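Local coordinates for D-xylonate dehydratase (PDB 5OYN), which catalyses the dehydration of D-xylonate, and of D-gluconate, to the 2-dehydro-3-deoxy sugar acid with the help of a [2Fe-2S] cluster and magnesium, at residues 457-462 and 472-477; 495-500 and 507-512. All coordinates share one frame; numbering follows the deposited sequence.

Contact 1 (457-462 and 472-477). With MG (magnesium ion), chain E.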
# COMPACT_ATOMS: atom_id res chain seq x y z
N LEU A 457 -9.11 -11.70 48.46
CA LEU A 457 -7.77 -11.72 47.88
C LEU A 457 -7.30 -10.29 47.60
O LEU A 457 -8.01 -9.50 46.97
CB LEU A 457 -7.74 -12.57 46.62
CG LEU A 457 -8.37 -13.96 46.84
CD1 LEU A 457 -8.63 -14.66 45.51
CD2 LEU A 457 -7.51 -14.83 47.75
N VAL A 458 -6.12 -9.97 48.09
CA VAL A 458 -5.60 -8.62 48.07
C VAL A 458 -4.24 -8.65 47.40
O VAL A 458 -3.43 -9.54 47.67
CB VAL A 458 -5.49 -8.02 49.50
CG1 VAL A 458 -4.81 -6.66 49.47
CG2 VAL A 458 -6.86 -7.89 50.13
N ILE A 459 -4.00 -7.69 46.51
CA ILE A 459 -2.74 -7.57 45.81
C ILE A 459 -2.26 -6.13 45.94
O ILE A 459 -3.07 -5.20 45.87
CB ILE A 459 -2.88 -7.99 44.33
CG1 ILE A 459 -1.53 -7.91 43.60
CG2 ILE A 459 -3.94 -7.16 43.62
CD1 ILE A 459 -1.42 -8.87 42.44
N ARG A 460 -0.96 -5.95 46.15
CA ARG A 460 -0.39 -4.63 46.36
C ARG A 460 0.94 -4.52 45.61
O ARG A 460 1.57 -5.52 45.27
CB ARG A 460 -0.17 -4.32 47.85
CG ARG A 460 0.76 -5.30 48.56
CD ARG A 460 1.59 -4.64 49.66
NE ARG A 460 2.17 -5.65 50.54
CZ ARG A 460 1.72 -5.94 51.76
NH1 ARG A 460 0.70 -5.27 52.27
NH2 ARG A 460 2.30 -6.89 52.48
N GLY A 461 1.35 -3.27 45.39
CA GLY A 461 2.53 -2.98 44.59
C GLY A 461 2.28 -2.89 43.11
O GLY A 461 3.25 -2.86 42.33
N ALA A 462 1.01 -2.84 42.69
CA ALA A 462 0.64 -2.83 41.28
C ALA A 462 0.10 -1.47 40.83
O ALA A 462 -0.64 -1.38 39.85
CB ALA A 462 -0.38 -3.93 40.98
N GLU A 472 -2.95 -4.63 35.24
CA GLU A 472 -4.24 -5.33 35.24
C GLU A 472 -4.04 -6.69 35.89
O GLU A 472 -3.95 -7.72 35.22
CB GLU A 472 -4.77 -5.49 33.82
CG GLU A 472 -5.18 -4.19 33.12
CD GLU A 472 -5.64 -4.38 31.66
OE1 GLU A 472 -5.49 -5.48 31.06
OE2 GLU A 472 -6.17 -3.37 31.09
N VAL A 473 -3.96 -6.70 37.22
CA VAL A 473 -3.70 -7.95 37.96
C VAL A 473 -4.65 -8.19 39.13
O VAL A 473 -4.43 -9.11 39.93
CB VAL A 473 -2.24 -7.99 38.47
CG1 VAL A 473 -1.26 -8.07 37.30
CG2 VAL A 473 -1.95 -6.79 39.37
N VAL A 474 -5.72 -7.40 39.24
CA VAL A 474 -6.58 -7.51 40.41
C VAL A 474 -7.62 -8.63 40.25
O VAL A 474 -8.07 -9.19 41.26
CB VAL A 474 -7.24 -6.16 40.72
CG1 VAL A 474 -8.24 -6.29 41.86
CG2 VAL A 474 -6.18 -5.12 41.07
N ASN A 475 -8.01 -8.98 39.03
CA ASN A 475 -9.02 -10.03 38.88
C ASN A 475 -8.46 -11.40 39.25
O ASN A 475 -8.45 -12.33 38.43
CB ASN A 475 -9.61 -10.03 37.45
CG ASN A 475 -8.55 -10.09 36.35
OD1 ASN A 475 -7.55 -9.38 36.38
ND2 ASN A 475 -8.80 -10.94 35.35
N MET A 476 -8.01 -11.54 40.51
CA MET A 476 -7.48 -12.80 41.03
C MET A 476 -8.59 -13.84 41.16
O MET A 476 -9.72 -13.52 41.52
CB MET A 476 -6.82 -12.58 42.38
CG MET A 476 -5.47 -11.90 42.32
SD MET A 476 -4.88 -11.27 43.92
CE MET A 476 -6.02 -9.91 44.14
N GLN A 477 -8.24 -15.12 40.90
CA GLN A 477 -9.24 -16.17 40.98
C GLN A 477 -9.06 -17.03 42.24
O GLN A 477 -7.96 -17.09 42.80
CB GLN A 477 -9.19 -17.07 39.73
CG GLN A 477 -7.96 -17.96 39.60
CD GLN A 477 -8.12 -18.99 38.49
OE1 GLN A 477 -8.78 -18.73 37.47
NE2 GLN A 477 -7.53 -20.17 38.67
MG MG E . -6.40 -2.80 29.10
O HOH W 1 -8.43 -3.52 29.29
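Leu457 and Ile459 face Met476 and Val474 from two antiparallel segments, with the CA atoms of Ile459 and Val474 6.6 Å apart and without backbone hydrogen bonds between them. The strand end 457-460 thus meets the irregular loop 472-477 through side chains. Ile459 stands in the middle. Its CG1 lies anti to the backbone N (chi1 -178°), which sends CD1 to CG2 of Val473 at 3.7 Å, the two side chains crossing at about a right angle. The other branch, CG2, takes the thioether methyl CE of Met476 at 3.5 Å and touches CG2 of Val474 more loosely. Met476 is bent at its last torsion (chi3 -71°), which turns CE in over Ile459 and onto Leu457 O, while SD lies against the CB atoms of both residues. At one end, CD1 of Leu457 packs against the backbone O of Gln477, at 3.7 Å. At the other, the CB of Ala462 meets CG2 of Val473 at 3.6 Å, so that this one methyl touches both Ala462 and Ile459. Between Val474 and Met476, the backbone angles of Asn475 fit an inverse gamma turn. Glu472 points the other way: its extended side chain carries OE2 to magnesium, 2.1 Å off, where Glu101, Asp138 and the carboxylated Lys139 complete the protein part of the site. Phe434 and Tyr440 close in around Met476. The contact therefore has two chemical sides, a buried apolar seam that seats the loop on the strand and, just beyond Val473, a carboxylate presented to the metal.

Contact 2 (495-500 and 507-512)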
# COMPACT_ATOMS: atom_id res chain seq x y z
N ASP A 495 -4.32 -2.32 44.65
CA ASP A 495 -3.94 -0.97 44.23
C ASP A 495 -3.57 -0.91 42.75
O ASP A 495 -3.10 0.14 42.28
CB ASP A 495 -2.79 -0.43 45.10
CG ASP A 495 -1.50 -1.24 44.96
OD1 ASP A 495 -1.55 -2.37 44.43
OD2 ASP A 495 -0.42 -0.75 45.40
N GLY A 496 -3.75 -2.01 42.02
CA GLY A 496 -3.64 -2.03 40.58
C GLY A 496 -5.00 -2.00 39.90
O GLY A 496 -6.00 -1.57 40.48
N ARG A 497 -5.01 -2.46 38.65
CA ARG A 497 -6.19 -2.44 37.78
C ARG A 497 -6.57 -3.86 37.39
O ARG A 497 -5.97 -4.84 37.85
CB ARG A 497 -5.92 -1.57 36.54
CG ARG A 497 -5.07 -0.32 36.81
CD ARG A 497 -5.01 0.66 35.65
NE ARG A 497 -5.18 -0.03 34.38
CZ ARG A 497 -4.18 -0.57 33.68
NH1 ARG A 497 -2.94 -0.47 34.12
NH2 ARG A 497 -4.43 -1.19 32.54
N GLN A 498 -7.59 -3.99 36.54
CA GLN A 498 -7.93 -5.25 35.92
C GLN A 498 -8.40 -4.96 34.51
O GLN A 498 -8.81 -3.83 34.21
CB GLN A 498 -9.00 -6.02 36.68
CG GLN A 498 -10.39 -5.47 36.46
CD GLN A 498 -11.42 -6.14 37.33
OE1 GLN A 498 -11.10 -7.02 38.14
NE2 GLN A 498 -12.68 -5.74 37.17
N SER A 499 -8.35 -5.97 33.64
CA SER A 499 -8.77 -5.76 32.26
C SER A 499 -10.23 -5.32 32.21
O SER A 499 -11.08 -5.84 32.95
CB SER A 499 -8.58 -7.03 31.44
OG SER A 499 -8.93 -6.82 30.07
N GLY A 500 -10.53 -4.37 31.33
CA GLY A 500 -11.90 -3.96 31.12
C GLY A 500 -12.80 -5.11 30.73
O GLY A 500 -14.02 -5.00 30.71
N ILE A 507 -12.51 -4.44 43.77
CA ILE A 507 -12.26 -3.09 44.28
C ILE A 507 -10.89 -2.66 43.75
O ILE A 507 -9.86 -3.27 44.07
CB ILE A 507 -12.32 -3.05 45.81
CG1 ILE A 507 -13.76 -3.23 46.27
CG2 ILE A 507 -11.80 -1.72 46.34
CD1 ILE A 507 -13.92 -4.24 47.37
N LEU A 508 -10.88 -1.60 42.95
CA LEU A 508 -9.77 -1.33 42.04
C LEU A 508 -9.27 0.09 42.19
O LEU A 508 -9.97 0.97 42.71
CB LEU A 508 -10.18 -1.52 40.58
CG LEU A 508 -10.57 -2.93 40.21
CD1 LEU A 508 -11.92 -2.90 39.54
CD2 LEU A 508 -9.52 -3.48 39.30
N ASN A 509 -8.06 0.30 41.67
CA ASN A 509 -7.45 1.62 41.52
C ASN A 509 -7.23 2.30 42.87
O ASN A 509 -7.32 3.53 42.97
CB ASN A 509 -8.28 2.52 40.60
CG ASN A 509 -8.59 1.88 39.25
OD1 ASN A 509 -7.94 0.91 38.84
ND2 ASN A 509 -9.59 2.42 38.56
N ALA A 510 -6.94 1.51 43.90
CA ALA A 510 -6.88 2.03 45.26
C ALA A 510 -5.77 3.05 45.38
O ALA A 510 -4.60 2.74 45.14
CB ALA A 510 -6.68 0.89 46.26
N SER A 511 -6.14 4.28 45.74
CA SER A 511 -5.20 5.38 45.91
C SER A 511 -5.29 5.92 47.34
O SER A 511 -6.39 6.03 47.89
CB SER A 511 -5.48 6.50 44.90
OG SER A 511 -5.81 5.97 43.64
N PRO A 512 -4.15 6.25 47.97
CA PRO A 512 -2.83 6.08 47.35
C PRO A 512 -2.36 4.63 47.45
O PRO A 512 -2.72 3.92 48.40
CB PRO A 512 -1.92 7.02 48.15
CG PRO A 512 -2.71 7.37 49.43
CD PRO A 512 -4.05 6.72 49.36
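Gly496 and Asn509 supply the hydrogen bond of the contact: Asn509 N donates to Gly496 O over 3.0 Å, with an N-H...O angle of 158°. It fastens the loop 495-500 to strand 507-511 at a point where Asn509 lies in the left-handed helical region. Next to it the backbones lie close, the CA atoms of Asp495 and Ala510 being 4.3 Å apart, and the CB of Asp495 packs on Ala510 O. Apolar packing falls mainly to Leu508. Its CD2 sits against the Gln498 backbone N and meets CG of Gln498 at 3.6 Å, while CD1 lies by the side-chain amide; the two side chains cross at about a right angle. Gln498 CG falls between its backbone N and carbonyl carbon (chi1 77°), which brings the aliphatic part of the side chain over the leucine methyl. The amide beyond it is held by Ser506 and Ser504. Among the polar side chains, Asn509 OD1 lies 3.7 Å from CG of Arg497, a van der Waals approach, while its ND2 bonds to Gln290. Within the strand, Ser511 OG donates to Asn509 O. Asp495 directs OD1 to Ala462 N. Arg497, bent at chi3, gives NE to Asn288 and a weak bond from NH2 to Glu472 OE2, a magnesium ligand. The guanidinium atom nearest the metal, NH2, is about 4 Å from it, so this loop forms part of the surroundings of the magnesium site in an IlvD/Edd dehydratase.

Contact 1 closes before contact 2 opens, and their centres lie about 8 Å apart in the C-terminal half of the subunit. Strand 455-460 of contact 1 pairs in parallel with strand 492-494 of a mixed sheet, and the loop of contact 2 leaves directly from it. Strand 507-511 belongs to an antiparallel sheet with 401-404, but backbone bonds from Ile507 to Thr492 and Gly494 tie it to the mixed sheet as well. The contacts touch directly: Val474 N lies 2.9 Å from Arg497 O, a probable hydrogen bond. The two loops lie side by side in opposite directions, 472-477 leading away from the magnesium and 495-500 towards it, and both reach its site, through Glu472 and Arg497.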